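Local coordinates for TbiB1 (Thermobaculum terrenum, PDB 5V1V), which binds the leader peptide of the lasso-peptide precursor TbiA(alpha), probably serving as the PqqD-like recognition element of lasso peptide biosynthesis, at residues L21-L24 with Q25-T28; S61-R64 with P65-E68. All coordinates share one frame; numbering follows the deposited sequence.

Contact 1 of 2, residues L21-L24 with Q25-T28; sequences LLHL and QTGT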
ATOM      1  N   LEU A  21      -5.368  -4.487  -7.185  1.00 11.76           N
ATOM      2  CA  LEU A  21      -5.831  -3.104  -7.351  1.00 11.65           C
ATOM      3  C   LEU A  21      -6.073  -2.819  -8.821  1.00 11.87           C
ATOM      4  O   LEU A  21      -5.223  -3.137  -9.655  1.00 12.42           O
ATOM      5  CB  LEU A  21      -4.784  -2.107  -6.840  1.00 13.41           C
ATOM      6  CG  LEU A  21      -4.209  -2.369  -5.452  1.00 13.48           C
ATOM      7  CD1 LEU A  21      -3.158  -1.337  -5.083  1.00 13.74           C
ATOM      8  CD2 LEU A  21      -5.329  -2.363  -4.432  1.00 15.50           C
ATOM      9  N   LEU A  22      -7.210  -2.200  -9.129  1.00 12.05           N
ATOM     10  CA  LEU A  22      -7.531  -1.789 -10.484  0.50 13.65           C
ATOM     11  C   LEU A  22      -7.726  -0.280 -10.516  1.00 11.95           C
ATOM     12  O   LEU A  22      -8.564   0.251  -9.787  1.00 13.93           O
ATOM     13  CB  LEU A  22      -8.812  -2.477 -10.957  0.50 16.59           C
ATOM     14  CG  LEU A  22      -8.799  -3.984 -11.211  0.50 19.26           C
ATOM     15  CD1 LEU A  22      -8.867  -4.786  -9.918  0.50 19.15           C
ATOM     16  CD2 LEU A  22      -9.975  -4.317 -12.109  0.50 22.47           C
ATOM     17  N   HIS A  23      -6.953   0.410 -11.344  1.00 11.88           N
ATOM     18  CA  HIS A  23      -7.142   1.829 -11.495  1.00 12.01           C
ATOM     19  C   HIS A  23      -8.070   2.052 -12.675  1.00 12.65           C
ATOM     20  O   HIS A  23      -7.710   1.757 -13.818  1.00 13.88           O
ATOM     21  CB  HIS A  23      -5.811   2.528 -11.708  1.00 12.85           C
ATOM     22  CG  HIS A  23      -5.888   4.007 -11.529  1.00 13.98           C
ATOM     23  ND1 HIS A  23      -6.682   4.814 -12.317  1.00 15.11           N
ATOM     24  CD2 HIS A  23      -5.283   4.826 -10.638  1.00 16.15           C
ATOM     25  CE1 HIS A  23      -6.557   6.068 -11.919  1.00 16.69           C
ATOM     26  NE2 HIS A  23      -5.723   6.099 -10.897  1.00 16.39           N
ATOM     27  N   LEU A  24      -9.279   2.535 -12.393  1.00 12.92           N
ATOM     28  CA  LEU A  24     -10.333   2.612 -13.420  1.00 14.32           C
ATOM     29  C   LEU A  24     -10.092   3.618 -14.529  1.00 15.61           C
ATOM     30  O   LEU A  24     -10.766   3.580 -15.563  1.00 18.07           O
ATOM     31  CB  LEU A  24     -11.695   2.875 -12.784  1.00 16.04           C
ATOM     32  CG  LEU A  24     -12.215   1.799 -11.835  1.00 18.26           C
ATOM     33  CD1 LEU A  24     -13.604   2.162 -11.343  1.00 21.38           C
ATOM     34  CD2 LEU A  24     -12.205   0.422 -12.471  1.00 20.95           C
ATOM     35  N   GLN A  25      -9.144   4.524 -14.329  1.00 15.16           N
ATOM     36  CA  GLN A  25      -8.901   5.552 -15.342  1.00 17.65           C
ATOM     37  C   GLN A  25      -7.631   5.326 -16.163  1.00 18.85           C
ATOM     38  O   GLN A  25      -7.590   5.674 -17.339  1.00 24.51           O
ATOM     39  CB  GLN A  25      -8.937   6.936 -14.702  1.00 19.80           C
ATOM     40  CG  GLN A  25     -10.316   7.264 -14.138  1.00 20.85           C
ATOM     41  CD  GLN A  25     -10.447   8.691 -13.662  1.00 24.92           C
ATOM     42  OE1 GLN A  25      -9.745   9.582 -14.137  1.00 29.45           O
ATOM     43  NE2 GLN A  25     -11.360   8.918 -12.726  1.00 23.82           N
ATOM     44  N   THR A  26      -6.613   4.725 -15.553  1.00 18.90           N
ATOM     45  CA  THR A  26      -5.403   4.338 -16.285  1.00 17.35           C
ATOM     46  C   THR A  26      -5.561   2.943 -16.903  1.00 18.51           C
ATOM     47  O   THR A  26      -4.849   2.587 -17.851  1.00 20.30           O
ATOM     48  CB  THR A  26      -4.142   4.385 -15.398  1.00 18.70           C
ATOM     49  OG1 THR A  26      -4.200   3.344 -14.419  1.00 17.91           O
ATOM     50  CG2 THR A  26      -4.003   5.745 -14.696  1.00 20.82           C
ATOM     51  N   GLY A  27      -6.509   2.170 -16.369  1.00 15.76           N
ATOM     52  CA  GLY A  27      -6.761   0.790 -16.811  1.00 17.65           C
ATOM     53  C   GLY A  27      -5.673  -0.207 -16.451  1.00 16.78           C
ATOM     54  O   GLY A  27      -5.556  -1.260 -17.084  1.00 20.98           O
ATOM     55  N   THR A  28      -4.882   0.125 -15.437  1.00 15.29           N
ATOM     56  CA  THR A  28      -3.754  -0.690 -15.009  1.00 15.88           C
ATOM     57  C   THR A  28      -4.152  -1.453 -13.752  1.00 14.10           C
ATOM     58  O   THR A  28      -4.911  -0.945 -12.917  1.00 15.01           O
ATOM     59  CB  THR A  28      -2.498   0.177 -14.751  1.00 18.54           C
ATOM     60  OG1 THR A  28      -2.230   1.001 -15.896  1.00 24.76           O
ATOM     61  CG2 THR A  28      -1.271  -0.697 -14.473  1.00 18.97           C
TER
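H23 turns its imidazole toward the Q25-T26 backbone in the loop of a β-hairpin, which joins strand 18-23 to strand 28-32. Two backbone bonds close the hairpin: H23 N donates to T28 O (2.9 Å), and G27 N reaches H23 O at 2.8 Å with a bent N-H...O angle of 132°. G27, at a positive phi, turns the chain into the return strand. Its backbone also hydrogen-bonds to the bound leader peptide, and L22 packs on an apolar side chain of that peptide, so the hairpin forms part of the binding surface.

A side-chain bond adds a third link. The backbone N of Q25 points at H23 ND1 (3.2 Å) and lies only 12° out of the ring plane, so ND1 acts as an acceptor. The chi1 of -165° turns CG away from H23's own N and carries the ring toward the loop. S7, A9, V10 and E82 also touch the H23 side chain.

With an alanine at this position, the Q25 backbone N-H is likely to lose its ring acceptor and the T26 methyl its face to rest on. That methyl, CG2, makes a CH-pi contact 3.9 Å from the ring centroid, offset toward the rim, while Q25 CB lies 3.8 Å from H23 CE1.

Contact 2 of 2, residues S61-R64 with P65-E68; sequences SVDR and PTVE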
ATOM      1  N   SER A  61       7.883  -8.585  13.254  1.00 16.76           N
ATOM      2  CA  SER A  61       9.198  -8.639  13.875  1.00 18.59           C
ATOM      3  C   SER A  61      10.150  -7.776  13.065  1.00 18.91           C
ATOM      4  O   SER A  61      10.912  -8.277  12.227  1.00 22.34           O
ATOM      5  CB  SER A  61       9.701 -10.081  13.942  1.00 20.51           C
ATOM      6  OG  SER A  61      11.007 -10.126  14.481  1.00 24.34           O
ATOM      7  N   VAL A  62      10.082  -6.470  13.313  1.00 16.36           N
ATOM      8  CA  VAL A  62      10.821  -5.483  12.533  1.00 16.38           C
ATOM      9  C   VAL A  62      11.066  -4.241  13.377  1.00 16.80           C
ATOM     10  O   VAL A  62      10.254  -3.903  14.234  1.00 17.38           O
ATOM     11  CB  VAL A  62      10.063  -5.129  11.225  1.00 16.49           C
ATOM     12  CG1 VAL A  62       8.710  -4.488  11.517  1.00 16.03           C
ATOM     13  CG2 VAL A  62      10.912  -4.260  10.313  1.00 16.62           C
ATOM     14  N   ASP A  63      12.181  -3.567  13.112  1.00 17.26           N
ATOM     15  CA  ASP A  63      12.537  -2.327  13.788  1.00 19.67           C
ATOM     16  C   ASP A  63      11.864  -1.134  13.109  1.00 17.64           C
ATOM     17  O   ASP A  63      11.616  -1.155  11.900  1.00 17.55           O
ATOM     18  CB  ASP A  63      14.059  -2.147  13.787  1.00 22.97           C
ATOM     19  CG  ASP A  63      14.647  -2.114  12.381  1.00 27.41           C
ATOM     20  OD1 ASP A  63      14.648  -3.164  11.700  1.00 30.51           O
ATOM     21  OD2 ASP A  63      15.106  -1.033  11.957  1.00 29.65           O
ATOM     22  N   ARG A  64      11.580  -0.091  13.888  1.00 16.68           N
ATOM     23  CA  ARG A  64      10.940   1.121  13.385  1.00 15.96           C
ATOM     24  C   ARG A  64      11.672   1.797  12.207  1.00 16.17           C
ATOM     25  O   ARG A  64      11.019   2.174  11.240  1.00 16.06           O
ATOM     26  CB  ARG A  64      10.667   2.111  14.526  1.00 16.53           C
ATOM     27  CG  ARG A  64       9.936   3.376  14.116  1.00 19.19           C
ATOM     28  CD  ARG A  64       9.735   4.299  15.308  1.00 22.04           C
ATOM     29  NE  ARG A  64       8.724   5.308  15.012  1.00 27.79           N
ATOM     30  CZ  ARG A  64       7.421   5.152  15.235  1.00 28.59           C
ATOM     31  NH1 ARG A  64       6.951   4.028  15.773  1.00 29.99           N
ATOM     32  NH2 ARG A  64       6.582   6.126  14.926  1.00 31.45           N
ATOM     33  N   PRO A  65      13.018   1.928  12.264  1.00 15.30           N
ATOM     34  CA  PRO A  65      13.707   2.550  11.121  1.00 15.59           C
ATOM     35  C   PRO A  65      13.468   1.839   9.789  1.00 15.25           C
ATOM     36  O   PRO A  65      13.302   2.501   8.759  1.00 14.95           O
ATOM     37  CB  PRO A  65      15.183   2.484  11.532  1.00 17.23           C
ATOM     38  CG  PRO A  65      15.136   2.572  13.017  1.00 18.37           C
ATOM     39  CD  PRO A  65      13.942   1.744  13.404  1.00 17.47           C
ATOM     40  N   THR A  66      13.436   0.509   9.811  1.00 15.86           N
ATOM     41  CA  THR A  66      13.201  -0.263   8.599  1.00 16.19           C
ATOM     42  C   THR A  66      11.792  -0.004   8.093  1.00 14.66           C
ATOM     43  O   THR A  66      11.588   0.204   6.892  1.00 14.94           O
ATOM     44  CB  THR A  66      13.411  -1.766   8.850  1.00 16.62           C
ATOM     45  OG1 THR A  66      14.794  -2.002   9.117  1.00 20.21           O
ATOM     46  CG2 THR A  66      12.999  -2.594   7.640  1.00 16.60           C
ATOM     47  N   VAL A  67      10.823   0.000   9.008  1.00 14.06           N
ATOM     48  CA  VAL A  67       9.436   0.258   8.622  1.00 14.08           C
ATOM     49  C   VAL A  67       9.297   1.649   7.999  1.00 13.87           C
ATOM     50  O   VAL A  67       8.649   1.808   6.969  1.00 14.03           O
ATOM     51  CB  VAL A  67       8.460   0.118   9.804  1.00 14.46           C
ATOM     52  CG1 VAL A  67       7.045   0.471   9.369  1.00 13.37           C
ATOM     53  CG2 VAL A  67       8.506  -1.292  10.362  1.00 15.57           C
ATOM     54  N   GLU A  68       9.917   2.654   8.612  1.00 15.44           N
ATOM     55  CA  GLU A  68       9.842   4.022   8.104  1.00 14.57           C
ATOM     56  C   GLU A  68      10.430   4.147   6.698  1.00 13.51           C
ATOM     57  O   GLU A  68       9.810   4.721   5.808  1.00 14.37           O
ATOM     58  CB  GLU A  68      10.548   4.997   9.045  1.00 16.87           C
ATOM     59  CG  GLU A  68       9.847   5.222  10.381  1.00 20.32           C
ATOM     60  CD  GLU A  68      10.673   6.083  11.325  1.00 27.35           C
ATOM     61  OE1 GLU A  68      11.846   5.735  11.591  1.00 29.79           O
ATOM     62  OE2 GLU A  68      10.154   7.111  11.800  1.00 33.77           O
TER
HETATM   63  O   HOH W   1       7.973   7.943  13.552  1.00 39.64           O
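P65, in the first turn of helix 64-80, places its CD 3.3 Å from D63 OD2, bringing the proline ring against the N-cap carboxylate. At T66 the cap is made. Its backbone N donates to D63 OD2 (3.1 Å) from well above the carboxylate plane, while T66 OG1 donates to D63 OD1 (2.8 Å) on the syn side. Both carboxylate oxygens are thus held by one residue; D63 chi1 of 59°, with CG between its N and carbonyl carbon, swings the group over the helix start.

V67 N bonds to D63 O at 3.2 Å, in the carbonyl plane. V67 CG2 presses on V62 CG1 at 3.4 Å, tighter than usual van der Waals contact, and V67 also packs on I56 and C57 of helix 49-59. V62 and T66 each pack on an aromatic side chain of the bound peptide.

E68 N bonds to R64 O (2.9 Å). The E68 carboxylate is only a long salt-bridge partner of R64, OE2 to NE being 4.0 Å, but a water accepts from R64 NH2 and donates to E68 OE2. R64 NH1 and NH2 form salt bridges to D54 OD1 and E50 OE1, both residues being zinc ligands. The guanidinium therefore probably helps balance an acidic cluster, while the D63 carboxylate would offset the helix-start dipole.

From the N terminus, strands 10-15, 18-23 and 28-32 form an antiparallel sheet, and contact 1 closes the hairpin loop between the second and third of them. The chain then runs through helices 34-44 and 49-59 and the short strand 60-61 before contact 2 starts helix 64-80. The two contacts follow in series, neither nested nor crossing. They lie on opposite sides of the chain's centre. The centres of contacts 1 and 2 are about 31 Å apart, and their nearest atoms about 17 Å apart, so they do not touch. Contact 1 belongs to the sheet, contact 2 to the helical half, joining helix 64-80 to helix 49-59. The bound leader peptide reaches residues of both.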